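Local coordinates for RabGDI protein (PDB 3P1W) that probably acts as a Rab GDP-dissociation inhibitor, holding Rab GTPases in their GDP-bound state during vesicle transport in the malaria parasite, at residues L47-N52 with L275-V280; A145-A150 with F167-S172; A214-D219 with Y227-R232; C308-V313 with I427-S432. One frame throughout, in Å; residues are numbered along the deposited sequence.

Two pairs of contacts, in two regions of one chain, illustrate how a RabGDI protein is built. Interactions 1 and 4 belong to the same mixed sheet, whose strands 46-49 and 305-308 both pair with strand 20-26; their centres lie about 14 Å apart, and R51 of the one meets S311 and Y312 of the other. Interactions 2 and 3, centres about 16 Å apart, belong to the helical region and touch where V171 packs on L230. The centres of interactions 1 and 2 are about 50 Å apart. Along the chain 2 and then 3 fall between the halves of interaction 1, and interaction 4 follows, so the helices are an excursion from a sheet the chain later rejoins.

Interaction 1 of 4, residues L47-N52 with L275-V280; sequences LVLDRN and LNKNVV
Two backbone hydrogen bonds join D50 and N52 to the turn that begins at L275, and they mark the close-packed part of this contact. K277 N donates to D50 O at 2.9 Å, nearly straight (170°). One residue back along the turn, N276 N reaches N52 O. Just before them, L275 lays its side chain against the loop that follows strand 46-49: CB comes within 3.4 Å of N52 O, and CD2 meets D50 CB. With its CG anti to the backbone N (chi1 -164°), D50 turns OD1 back onto N52 N, forming an Asx turn that shapes the chain as it leaves the strand, while its OD2 bonds T28.

Strand 46-49 runs parallel to strands 20-26 and 273-274, so the contact sits at the end of the second strand of a Rossmann-like sheet, in keeping with the family's clan. L49 extends the apolar edge, its CD1 4.2 Å from V279 CG2 and its CD2 obliquely across K277 CG, beyond which the lysine leads away to a salt bridge with E299.

The opposite character appears round R51 and N276, where water fills in. One water donates to R51 O and to N276 OD1, both at 2.7 Å; a second accepts from R51 NE and donates to N278 OD1 and V279 O. The far nitrogen NH1 of the same guanidinium bonds S311 OG.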
loop_
_atom_site.group_PDB
_atom_site.type_symbol
_atom_site.label_atom_id
_atom_site.label_comp_id
_atom_site.label_asym_id
_atom_site.label_seq_id
_atom_site.Cartn_x
_atom_site.Cartn_y
_atom_site.Cartn_z
ATOM N N LEU A 47 16.617 -9.233 -17.116
ATOM C CA LEU A 47 17.198 -10.158 -16.148
ATOM C C LEU A 47 16.824 -9.596 -14.775
ATOM O O LEU A 47 16.982 -8.396 -14.552
ATOM C CB LEU A 47 18.708 -10.184 -16.278
ATOM C CG LEU A 47 19.496 -11.057 -15.288
ATOM C CD1 LEU A 47 19.083 -12.527 -15.359
ATOM C CD2 LEU A 47 21.011 -10.924 -15.527
ATOM N N VAL A 48 16.359 -10.459 -13.873
ATOM C CA VAL A 48 15.982 -10.041 -12.506
ATOM C C VAL A 48 16.864 -10.783 -11.513
ATOM O O VAL A 48 16.898 -12.028 -11.543
ATOM C CB VAL A 48 14.489 -10.338 -12.237
ATOM C CG1 VAL A 48 14.079 -9.870 -10.820
ATOM C CG2 VAL A 48 13.632 -9.666 -13.316
ATOM N N LEU A 49 17.593 -10.034 -10.676
ATOM C CA LEU A 49 18.571 -10.583 -9.736
ATOM C C LEU A 49 18.268 -10.135 -8.327
ATOM O O LEU A 49 17.906 -8.973 -8.125
ATOM C CB LEU A 49 19.983 -10.075 -10.077
ATOM C CG LEU A 49 20.415 -10.332 -11.517
ATOM C CD1 LEU A 49 21.820 -9.791 -11.736
ATOM C CD2 LEU A 49 20.345 -11.816 -11.811
ATOM N N ASP A 50 18.474 -11.029 -7.357
ATOM C CA ASP A 50 18.280 -10.709 -5.953
ATOM C C ASP A 50 19.359 -11.385 -5.125
ATOM O O ASP A 50 19.626 -12.590 -5.278
ATOM C CB ASP A 50 16.878 -11.176 -5.509
ATOM C CG ASP A 50 16.417 -10.556 -4.172
ATOM O OD1 ASP A 50 17.237 -10.321 -3.267
ATOM O OD2 ASP A 50 15.212 -10.286 -4.069
ATOM N N ARG A 51 19.980 -10.615 -4.241
ATOM C CA ARG A 51 21.015 -11.146 -3.362
ATOM C C ARG A 51 20.493 -12.177 -2.349
ATOM O O ARG A 51 21.248 -13.005 -1.868
ATOM C CB ARG A 51 21.719 -10.005 -2.629
ATOM C CG ARG A 51 20.877 -9.322 -1.561
ATOM C CD ARG A 51 21.665 -8.293 -0.748
ATOM N NE ARG A 51 21.882 -7.048 -1.475
ATOM C CZ ARG A 51 21.017 -6.030 -1.546
ATOM N NH1 ARG A 51 19.831 -6.082 -0.964
ATOM N NH2 ARG A 51 21.348 -4.943 -2.222
ATOM N N ASN A 52 19.205 -12.086 -2.012
ATOM C CA ASN A 52 18.598 -12.903 -0.980
ATOM C C ASN A 52 18.269 -14.303 -1.474
ATOM O O ASN A 52 18.116 -14.509 -2.683
ATOM C CB ASN A 52 17.287 -12.239 -0.499
ATOM C CG ASN A 52 17.507 -10.901 0.185
ATOM O OD1 ASN A 52 18.525 -10.685 0.842
ATOM N ND2 ASN A 52 16.534 -9.995 0.040
ATOM N N LEU A 275 17.663 -15.828 -7.655
ATOM C CA LEU A 275 17.981 -15.561 -6.264
ATOM C C LEU A 275 19.447 -15.844 -5.998
ATOM O O LEU A 275 20.136 -16.413 -6.841
ATOM C CB LEU A 275 17.105 -16.419 -5.348
ATOM C CG LEU A 275 15.603 -16.160 -5.456
ATOM C CD1 LEU A 275 14.824 -17.220 -4.682
ATOM C CD2 LEU A 275 15.254 -14.738 -4.990
ATOM N N ASN A 276 19.909 -15.464 -4.812
ATOM C CA ASN A 276 21.289 -15.720 -4.378
ATOM C C ASN A 276 22.356 -15.174 -5.325
ATOM O O ASN A 276 23.452 -15.763 -5.456
ATOM C CB ASN A 276 21.513 -17.220 -4.167
ATOM C CG ASN A 276 20.551 -17.809 -3.175
ATOM O OD1 ASN A 276 20.541 -17.429 -1.992
ATOM N ND2 ASN A 276 19.730 -18.743 -3.642
ATOM N N LYS A 277 22.046 -14.052 -5.973
ATOM C CA LYS A 277 22.952 -13.417 -6.942
ATOM C C LYS A 277 23.483 -12.104 -6.402
ATOM O O LYS A 277 22.767 -11.094 -6.391
ATOM C CB LYS A 277 22.229 -13.177 -8.264
ATOM C CG LYS A 277 21.981 -14.438 -9.078
ATOM C CD LYS A 277 23.283 -15.110 -9.513
ATOM C CE LYS A 277 23.023 -16.262 -10.464
ATOM N NZ LYS A 277 24.150 -17.216 -10.434
ATOM N N ASN A 278 24.724 -12.123 -5.928
ATOM C CA ASN A 278 25.302 -10.970 -5.244
ATOM C C ASN A 278 26.046 -9.992 -6.167
ATOM O O ASN A 278 27.206 -10.194 -6.527
ATOM C CB ASN A 278 26.221 -11.417 -4.107
ATOM C CG ASN A 278 26.528 -10.284 -3.127
ATOM O OD1 ASN A 278 25.664 -9.432 -2.830
ATOM N ND2 ASN A 278 27.752 -10.268 -2.618
ATOM N N VAL A 279 25.359 -8.920 -6.515
ATOM C CA VAL A 279 25.928 -7.855 -7.315
ATOM C C VAL A 279 26.942 -7.098 -6.470
ATOM O O VAL A 279 26.667 -6.762 -5.312
ATOM C CB VAL A 279 24.805 -6.937 -7.816
ATOM C CG1 VAL A 279 25.353 -5.772 -8.617
ATOM C CG2 VAL A 279 23.839 -7.754 -8.645
ATOM N N VAL A 280 28.135 -6.894 -7.016
ATOM C CA VAL A 280 29.178 -6.159 -6.304
ATOM C C VAL A 280 29.614 -4.873 -7.017
ATOM O O VAL A 280 30.448 -4.132 -6.464
ATOM C CB VAL A 280 30.416 -7.052 -5.990
ATOM C CG1 VAL A 280 29.967 -8.329 -5.250
ATOM C CG2 VAL A 280 31.234 -7.385 -7.255
HETATM O O HOH W 1 21.679 -15.391 -0.641
HETATM O O HOH W 2 24.106 -7.613 -3.738
#

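Interaction 2 of 4, residues A145-A150 with F167-S172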
loop_
_atom_site.group_PDB
_atom_site.type_symbol
_atom_site.label_atom_id
_atom_site.label_comp_id
_atom_site.label_asym_id
_atom_site.label_seq_id
_atom_site.Cartn_x
_atom_site.Cartn_y
_atom_site.Cartn_z
ATOM N N ALA A 145 -19.999 4.184 2.616
ATOM C CA ALA A 145 -19.666 4.279 1.203
ATOM C C ALA A 145 -20.877 4.370 0.286
ATOM O O ALA A 145 -20.705 4.436 -0.912
ATOM C CB ALA A 145 -18.777 3.108 0.796
ATOM N N THR A 146 -22.086 4.376 0.841
ATOM C CA THR A 146 -23.275 4.645 0.042
ATOM C C THR A 146 -24.115 5.696 0.741
ATOM O O THR A 146 -23.937 5.965 1.941
ATOM C CB THR A 146 -24.141 3.396 -0.128
ATOM O OG1 THR A 146 -24.714 3.055 1.138
ATOM C CG2 THR A 146 -23.324 2.227 -0.665
ATOM N N ASP A 147 -25.040 6.276 -0.017
ATOM C CA ASP A 147 -25.944 7.278 0.520
ATOM C C ASP A 147 -26.679 6.732 1.747
ATOM O O ASP A 147 -26.805 7.421 2.759
ATOM C CB ASP A 147 -26.927 7.806 -0.567
ATOM C CG ASP A 147 -27.718 6.702 -1.274
ATOM O OD1 ASP A 147 -27.341 5.512 -1.196
ATOM O OD2 ASP A 147 -28.733 7.036 -1.930
ATOM N N MET A 148 -27.115 5.479 1.663
ATOM C CA MET A 148 -27.857 4.847 2.746
ATOM C C MET A 148 -26.970 4.595 3.972
ATOM O O MET A 148 -27.429 4.722 5.102
ATOM C CB MET A 148 -28.505 3.539 2.261
ATOM C CG MET A 148 -29.534 3.715 1.117
ATOM S SD MET A 148 -31.088 4.421 1.664
ATOM C CE MET A 148 -30.785 6.198 1.580
ATOM N N GLU A 149 -25.697 4.274 3.746
ATOM C CA GLU A 149 -24.751 4.073 4.849
ATOM C C GLU A 149 -24.478 5.387 5.572
ATOM O O GLU A 149 -24.420 5.410 6.796
ATOM C CB GLU A 149 -23.470 3.402 4.354
ATOM C CG GLU A 149 -23.693 1.929 3.991
ATOM C CD GLU A 149 -22.480 1.220 3.439
ATOM O OE1 GLU A 149 -21.412 1.845 3.205
ATOM O OE2 GLU A 149 -22.601 -0.006 3.228
ATOM N N ALA A 150 -24.380 6.483 4.825
ATOM C CA ALA A 150 -24.181 7.811 5.399
ATOM C C ALA A 150 -25.326 8.252 6.320
ATOM O O ALA A 150 -25.089 8.815 7.400
ATOM C CB ALA A 150 -23.992 8.834 4.287
ATOM N N PHE A 167 -24.550 14.501 -0.222
ATOM C CA PHE A 167 -23.239 14.544 -0.850
ATOM C C PHE A 167 -22.968 13.262 -1.633
ATOM O O PHE A 167 -22.573 13.309 -2.787
ATOM C CB PHE A 167 -22.156 14.782 0.199
ATOM C CG PHE A 167 -20.774 14.790 -0.362
ATOM C CD1 PHE A 167 -20.383 15.787 -1.236
ATOM C CD2 PHE A 167 -19.862 13.807 -0.017
ATOM C CE1 PHE A 167 -19.097 15.808 -1.768
ATOM C CE2 PHE A 167 -18.572 13.828 -0.544
ATOM C CZ PHE A 167 -18.204 14.837 -1.427
ATOM N N TYR A 168 -23.182 12.112 -1.009
ATOM C CA TYR A 168 -22.972 10.845 -1.703
ATOM C C TYR A 168 -23.895 10.677 -2.913
ATOM O O TYR A 168 -23.478 10.159 -3.941
ATOM C CB TYR A 168 -23.113 9.663 -0.750
ATOM C CG TYR A 168 -21.861 9.356 0.071
ATOM C CD1 TYR A 168 -20.642 10.004 -0.156
ATOM C CD2 TYR A 168 -21.884 8.364 1.024
ATOM C CE1 TYR A 168 -19.500 9.679 0.593
ATOM C CE2 TYR A 168 -20.771 8.041 1.767
ATOM C CZ TYR A 168 -19.578 8.687 1.557
ATOM O OH TYR A 168 -18.468 8.325 2.324
ATOM N N GLN A 169 -25.144 11.103 -2.788
ATOM C CA GLN A 169 -26.058 11.087 -3.932
ATOM C C GLN A 169 -25.493 11.915 -5.086
ATOM O O GLN A 169 -25.425 11.436 -6.217
ATOM C CB GLN A 169 -27.457 11.561 -3.529
ATOM C CG GLN A 169 -28.220 10.536 -2.714
ATOM C CD GLN A 169 -29.586 11.036 -2.282
ATOM O OE1 GLN A 169 -30.028 12.099 -2.707
ATOM N NE2 GLN A 169 -30.258 10.271 -1.436
ATOM N N TYR A 170 -25.055 13.133 -4.784
ATOM C CA TYR A 170 -24.416 14.003 -5.780
ATOM C C TYR A 170 -23.229 13.338 -6.469
ATOM O O TYR A 170 -23.166 13.305 -7.699
ATOM C CB TYR A 170 -23.961 15.312 -5.128
ATOM C CG TYR A 170 -23.263 16.289 -6.069
ATOM C CD1 TYR A 170 -23.980 16.997 -7.037
ATOM C CD2 TYR A 170 -21.903 16.542 -5.951
ATOM C CE1 TYR A 170 -23.338 17.913 -7.888
ATOM C CE2 TYR A 170 -21.254 17.446 -6.789
ATOM C CZ TYR A 170 -21.981 18.135 -7.754
ATOM O OH TYR A 170 -21.314 19.025 -8.571
ATOM N N VAL A 171 -22.288 12.805 -5.681
ATOM C CA VAL A 171 -21.082 12.193 -6.249
ATOM C C VAL A 171 -21.441 10.972 -7.093
ATOM O O VAL A 171 -20.859 10.736 -8.148
ATOM C CB VAL A 171 -20.074 11.768 -5.141
ATOM C CG1 VAL A 171 -18.849 11.099 -5.759
ATOM C CG2 VAL A 171 -19.664 12.970 -4.314
ATOM N N SER A 172 -22.415 10.201 -6.618
ATOM C CA SER A 172 -22.849 8.994 -7.308
ATOM C C SER A 172 -23.323 9.285 -8.748
ATOM O O SER A 172 -23.155 8.449 -9.636
ATOM C CB SER A 172 -23.970 8.331 -6.512
ATOM O OG SER A 172 -24.275 7.054 -7.026
#
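The aromatic packing centres on Y168, whose ring slides in beside the start of helix 147-151. Its CD2 lies 3.3 Å from T146 O, which meets the ring at its edge and in its plane, while A150 CB approaches CD2 obliquely at 3.9 Å. Y168 CB rests against D147 CA, where the CA atoms of the two segments come nearest. The hydroxyl passes beyond this layer to bond P144 O.

The polar side-chain contact is looser. D147 and Q169 cross at about a right angle, with carboxylate and amide planes 71° apart; OD2 stands 3.6 Å from NE2 and CG of Q169, so the aliphatic part of the glutamine shares the contact with its amide.

Hydrogen bonds within the 145-150 segment fix the helix start that Y168 packs against. T146, at the N-cap, accepts through OG1 from E149 N at 3.0 Å, its hydroxyl turned between the backbone N and the carbonyl carbon (chi1 69°), and E149 OE1 takes A145 N at 2.8 Å. Helix 203-213 adds F208, L209 and V213 around the Y168 ring. The arrangement is an N-capped helix start packed against a neighbouring helix, within the helical part of this Rab GDI-family protein.

Interaction 3 of 4, residues A214-D219 with Y227-R232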
loop_
_atom_site.group_PDB
_atom_site.type_symbol
_atom_site.label_atom_id
_atom_site.label_comp_id
_atom_site.label_asym_id
_atom_site.label_seq_id
_atom_site.Cartn_x
_atom_site.Cartn_y
_atom_site.Cartn_z
ATOM N N ALA A 214 -11.567 9.307 -0.070
ATOM C CA ALA A 214 -10.657 9.791 -1.108
ATOM C C ALA A 214 -9.211 9.246 -0.960
ATOM O O ALA A 214 -8.401 9.328 -1.900
ATOM C CB ALA A 214 -10.651 11.316 -1.132
ATOM N N LEU A 215 -8.897 8.719 0.223
ATOM C CA LEU A 215 -7.615 8.033 0.501
ATOM C C LEU A 215 -6.380 8.917 0.350
ATOM O O LEU A 215 -5.269 8.457 -0.002
ATOM C CB LEU A 215 -7.499 6.742 -0.316
ATOM C CG LEU A 215 -8.613 5.727 -0.014
ATOM C CD1 LEU A 215 -8.493 4.555 -0.984
ATOM C CD2 LEU A 215 -8.632 5.240 1.471
ATOM N N TYR A 216 -6.560 10.184 0.694
ATOM C CA TYR A 216 -5.452 11.114 0.714
ATOM C C TYR A 216 -4.669 10.985 2.035
ATOM O O TYR A 216 -5.167 10.456 3.028
ATOM C CB TYR A 216 -5.950 12.532 0.588
ATOM C CG TYR A 216 -6.437 12.964 -0.787
ATOM C CD1 TYR A 216 -5.582 12.954 -1.893
ATOM C CD2 TYR A 216 -7.726 13.477 -0.955
ATOM C CE1 TYR A 216 -6.030 13.413 -3.160
ATOM C CE2 TYR A 216 -8.172 13.928 -2.188
ATOM C CZ TYR A 216 -7.324 13.894 -3.284
ATOM O OH TYR A 216 -7.789 14.348 -4.497
ATOM N N LEU A 217 -3.452 11.522 2.024
ATOM C CA LEU A 217 -2.528 11.462 3.159
ATOM C C LEU A 217 -2.562 12.707 4.034
ATOM O O LEU A 217 -2.071 12.701 5.149
ATOM C CB LEU A 217 -1.103 11.283 2.624
ATOM C CG LEU A 217 -0.888 10.164 1.605
ATOM C CD1 LEU A 217 0.606 9.883 1.479
ATOM C CD2 LEU A 217 -1.639 8.887 1.973
ATOM N N ASN A 218 -3.122 13.790 3.495
ATOM C CA ASN A 218 -3.163 15.070 4.189
ATOM C C ASN A 218 -4.282 15.909 3.568
ATOM O O ASN A 218 -4.976 15.434 2.664
ATOM C CB ASN A 218 -1.802 15.769 4.095
ATOM C CG ASN A 218 -1.395 16.065 2.661
ATOM O OD1 ASN A 218 -2.170 16.622 1.890
ATOM N ND2 ASN A 218 -0.180 15.681 2.290
ATOM N N ASP A 219 -4.423 17.149 4.024
ATOM C CA ASP A 219 -5.523 18.007 3.572
ATOM C C ASP A 219 -5.147 19.025 2.486
ATOM O O ASP A 219 -5.909 19.967 2.251
ATOM C CB ASP A 219 -6.152 18.699 4.777
ATOM C CG ASP A 219 -6.839 17.716 5.728
ATOM O OD1 ASP A 219 -7.204 16.576 5.320
ATOM O OD2 ASP A 219 -7.011 18.091 6.902
ATOM N N TYR A 227 -12.638 18.304 -9.032
ATOM C CA TYR A 227 -12.780 17.090 -9.861
ATOM C C TYR A 227 -11.828 15.952 -9.464
ATOM O O TYR A 227 -12.191 14.779 -9.535
ATOM C CB TYR A 227 -12.614 17.404 -11.362
ATOM C CG TYR A 227 -11.188 17.613 -11.852
ATOM C CD1 TYR A 227 -10.519 16.609 -12.541
ATOM C CD2 TYR A 227 -10.528 18.827 -11.658
ATOM C CE1 TYR A 227 -9.220 16.804 -13.008
ATOM C CE2 TYR A 227 -9.239 19.037 -12.129
ATOM C CZ TYR A 227 -8.588 18.027 -12.794
ATOM O OH TYR A 227 -7.304 18.230 -13.256
ATOM N N LEU A 228 -10.611 16.307 -9.069
ATOM C CA LEU A 228 -9.608 15.329 -8.646
ATOM C C LEU A 228 -10.139 14.486 -7.490
ATOM O O LEU A 228 -9.981 13.261 -7.468
ATOM C CB LEU A 228 -8.326 16.047 -8.218
ATOM C CG LEU A 228 -7.564 16.823 -9.294
ATOM C CD1 LEU A 228 -6.786 18.005 -8.654
ATOM C CD2 LEU A 228 -6.654 15.893 -10.104
ATOM N N THR A 229 -10.807 15.145 -6.550
ATOM C CA THR A 229 -11.272 14.486 -5.342
ATOM C C THR A 229 -12.613 13.790 -5.586
ATOM O O THR A 229 -12.844 12.676 -5.123
ATOM C CB THR A 229 -11.362 15.487 -4.191
ATOM O OG1 THR A 229 -10.055 16.031 -3.934
ATOM C CG2 THR A 229 -11.894 14.808 -2.930
ATOM N N LEU A 230 -13.482 14.427 -6.364
ATOM C CA LEU A 230 -14.745 13.813 -6.703
ATOM C C LEU A 230 -14.521 12.475 -7.408
ATOM O O LEU A 230 -15.223 11.509 -7.126
ATOM C CB LEU A 230 -15.599 14.765 -7.565
ATOM C CG LEU A 230 -16.138 15.996 -6.830
ATOM C CD1 LEU A 230 -16.664 17.049 -7.829
ATOM C CD2 LEU A 230 -17.247 15.607 -5.845
ATOM N N GLU A 231 -13.552 12.419 -8.315
ATOM C CA GLU A 231 -13.263 11.181 -9.040
ATOM C C GLU A 231 -12.835 10.078 -8.085
ATOM O O GLU A 231 -13.229 8.931 -8.227
ATOM C CB GLU A 231 -12.156 11.396 -10.093
ATOM C CG GLU A 231 -12.585 12.197 -11.306
ATOM C CD GLU A 231 -13.434 11.410 -12.295
ATOM O OE1 GLU A 231 -14.006 10.357 -11.928
ATOM O OE2 GLU A 231 -13.542 11.865 -13.452
ATOM N N ARG A 232 -12.020 10.444 -7.110
ATOM C CA ARG A 232 -11.510 9.486 -6.140
ATOM C C ARG A 232 -12.609 8.977 -5.217
ATOM O O ARG A 232 -12.699 7.778 -4.942
ATOM C CB ARG A 232 -10.389 10.123 -5.328
ATOM C CG ARG A 232 -9.110 10.320 -6.144
ATOM C CD ARG A 232 -8.134 11.184 -5.416
ATOM N NE ARG A 232 -7.516 10.482 -4.297
ATOM C CZ ARG A 232 -6.439 9.696 -4.391
ATOM N NH1 ARG A 232 -5.828 9.489 -5.556
ATOM N NH2 ARG A 232 -5.968 9.116 -3.305
#
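A bend at chi3 (73°) carries the R232 guanidinium back across the Y216 ring, while the tyrosine, its CG anti to the carbonyl carbon (chi1 -74°), extends its hydroxyl toward T229. The contact is a cation-pi stack joining the connection after helix 203-213 to helix 226-243, in the helical part of the fold. The two planes lie 17° apart. Their centres are 4.4 Å from each other, and the guanidinium rides flat but off-centre. Its NE is the part over the ring's rim, 3.5 Å from Y216 CE1.

The same guanidinium binds the chain just where it leaves helix 203-213. L215, with positive phi, is the first residue to leave helical geometry, and the carbonyl just before it is gripped side-on: R232 NE and NH2 both donate to A214 O at 2.8 Å. Both bonds are bent, in the carbonyl plane but tilted from that of the guanidinium. This grip and the stack together restrict the rotation of the guanidinium. NH2 also forms a salt bridge with E440, which would probably balance part of the charge.

Beside the arginine, A214 CB packs on T229 CG2 at 4.1 Å, and Y221 stacks with the Y216 ring. At the tyrosine's far end, Y216 OH and T229 OG1 share a hydrogen bond of 2.9 Å.

Interaction 4 of 4, residues C308-V313 with I427-S432; sequences CDPSYV and IFVTSS
C308 O is met by two groups of segment 427-432. T430 N donates to it at 2.9 Å, and V429 CA adds a CA-H...O contact at 3.2 Å. From the same edge, C308 N donates to F428 O at 3.0 Å. These links make a parallel bridge between C308 and V429, adding strand 427-429 beside strand 305-308, which itself pairs with strand 20-26 in the mixed sheet.

On the sheet face that carries the C308 and V429 side chains lies an apolar cluster. C308 SG, turned between its backbone N and carbonyl carbon (chi1 64°), lies 4.1 Å from the CG2 atoms of both I427 and V429. V313 then completes the layer: its CG2 meets V429 CG2 tip to tip at 4.0 Å, while its CG1 slides past I427 CG2 in the opposite direction. I320 and F282, from strands 320-333 and 279-284, also pack on V313.

Where the chain leaves the strand, D309 OD1 makes an Asx turn, accepting from S311 N on its anti side and from S311 OG on its syn side. The turn overlaps the start of the short 3-10 segment, and P310 lays CG and CD against T430 O, each 3.3 Å away. The side-chain OG1 of T430 hydrogen-bonds E32.

The chemistry is therefore uneven: C308 O takes one N-H bond and a CA-H contact, whereas T430 O is buried against the proline ring with no hydrogen-bonding partner in the model, probably at some energetic cost.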
loop_
_atom_site.group_PDB
_atom_site.type_symbol
_atom_site.label_atom_id
_atom_site.label_comp_id
_atom_site.label_asym_id
_atom_site.label_seq_id
_atom_site.Cartn_x
_atom_site.Cartn_y
_atom_site.Cartn_z
ATOM N N CYS A 308 16.103 -0.656 -9.609
ATOM C CA CYS A 308 16.474 -1.314 -8.384
ATOM C C CYS A 308 15.886 -0.621 -7.184
ATOM O O CYS A 308 15.451 0.512 -7.273
ATOM C CB CYS A 308 17.992 -1.367 -8.256
ATOM S SG CYS A 308 18.833 0.223 -8.118
ATOM N N ASP A 309 15.883 -1.320 -6.065
ATOM C CA ASP A 309 15.489 -0.686 -4.801
ATOM C C ASP A 309 16.692 0.037 -4.169
ATOM O O ASP A 309 17.834 -0.148 -4.611
ATOM C CB ASP A 309 14.803 -1.703 -3.896
ATOM C CG ASP A 309 15.738 -2.705 -3.284
ATOM O OD1 ASP A 309 16.511 -2.347 -2.374
ATOM O OD2 ASP A 309 15.612 -3.881 -3.645
ATOM N N PRO A 310 16.456 0.866 -3.141
ATOM C CA PRO A 310 17.514 1.680 -2.591
ATOM C C PRO A 310 18.717 0.900 -2.039
ATOM O O PRO A 310 19.843 1.430 -2.033
ATOM C CB PRO A 310 16.792 2.500 -1.487
ATOM C CG PRO A 310 15.417 2.609 -1.961
ATOM C CD PRO A 310 15.140 1.222 -2.559
ATOM N N SER A 311 18.520 -0.347 -1.642
ATOM C CA SER A 311 19.607 -1.128 -1.071
ATOM C C SER A 311 20.718 -1.419 -2.064
ATOM O O SER A 311 21.829 -1.761 -1.635
ATOM C CB SER A 311 19.125 -2.451 -0.461
ATOM O OG SER A 311 18.741 -3.391 -1.417
ATOM N N TYR A 312 20.428 -1.314 -3.356
ATOM C CA TYR A 312 21.421 -1.596 -4.403
ATOM C C TYR A 312 22.252 -0.390 -4.828
ATOM O O TYR A 312 23.222 -0.540 -5.618
ATOM C CB TYR A 312 20.750 -2.263 -5.612
ATOM C CG TYR A 312 20.352 -3.667 -5.316
ATOM C CD1 TYR A 312 21.249 -4.721 -5.454
ATOM C CD2 TYR A 312 19.047 -3.955 -4.872
ATOM C CE1 TYR A 312 20.876 -6.030 -5.167
ATOM C CE2 TYR A 312 18.674 -5.248 -4.578
ATOM C CZ TYR A 312 19.581 -6.281 -4.714
ATOM O OH TYR A 312 19.168 -7.567 -4.395
ATOM N N VAL A 313 21.956 0.780 -4.270
ATOM C CA VAL A 313 22.648 2.007 -4.646
ATOM C C VAL A 313 23.207 2.747 -3.453
ATOM O O VAL A 313 23.467 3.958 -3.521
ATOM C CB VAL A 313 21.732 2.950 -5.485
ATOM C CG1 VAL A 313 21.372 2.319 -6.845
ATOM C CG2 VAL A 313 20.425 3.342 -4.704
ATOM N N ILE A 427 19.763 4.610 -14.127
ATOM C CA ILE A 427 19.544 3.760 -12.968
ATOM C C ILE A 427 18.327 4.342 -12.243
ATOM O O ILE A 427 18.416 5.427 -11.645
ATOM C CB ILE A 427 20.755 3.703 -12.031
ATOM C CG1 ILE A 427 21.986 3.154 -12.777
ATOM C CG2 ILE A 427 20.458 2.807 -10.814
ATOM C CD1 ILE A 427 23.261 3.285 -11.998
ATOM N N PHE A 428 17.199 3.640 -12.367
ATOM C CA PHE A 428 15.907 4.107 -11.838
ATOM C C PHE A 428 15.696 3.401 -10.530
ATOM O O PHE A 428 15.658 2.168 -10.513
ATOM C CB PHE A 428 14.768 3.744 -12.797
ATOM C CG PHE A 428 14.829 4.473 -14.106
ATOM C CD1 PHE A 428 14.035 5.582 -14.331
ATOM C CD2 PHE A 428 15.726 4.076 -15.097
ATOM C CE1 PHE A 428 14.108 6.268 -15.535
ATOM C CE2 PHE A 428 15.816 4.773 -16.314
ATOM C CZ PHE A 428 14.995 5.872 -16.526
ATOM N N VAL A 429 15.577 4.174 -9.453
ATOM C CA VAL A 429 15.496 3.634 -8.100
ATOM C C VAL A 429 14.069 3.764 -7.561
ATOM O O VAL A 429 13.487 4.838 -7.591
ATOM C CB VAL A 429 16.498 4.318 -7.138
ATOM C CG1 VAL A 429 16.464 3.663 -5.784
ATOM C CG2 VAL A 429 17.959 4.219 -7.703
ATOM N N THR A 430 13.505 2.654 -7.111
ATOM C CA THR A 430 12.172 2.675 -6.461
ATOM C C THR A 430 12.274 3.328 -5.078
ATOM O O THR A 430 13.274 3.170 -4.372
ATOM C CB THR A 430 11.551 1.281 -6.356
ATOM O OG1 THR A 430 12.431 0.385 -5.675
ATOM C CG2 THR A 430 11.190 0.727 -7.746
ATOM N N SER A 431 11.239 4.065 -4.699
ATOM C CA SER A 431 11.151 4.613 -3.346
ATOM C C SER A 431 10.848 3.519 -2.323
ATOM O O SER A 431 10.293 2.450 -2.638
ATOM C CB SER A 431 10.104 5.751 -3.297
ATOM O OG SER A 431 8.803 5.239 -3.520
ATOM N N SER A 432 11.190 3.771 -1.072
ATOM C CA SER A 432 10.856 2.836 -0.017
ATOM C C SER A 432 9.342 2.811 0.158
ATOM O O SER A 432 8.686 3.807 -0.128
ATOM C CB SER A 432 11.497 3.254 1.290
ATOM O OG SER A 432 12.884 3.478 1.114
#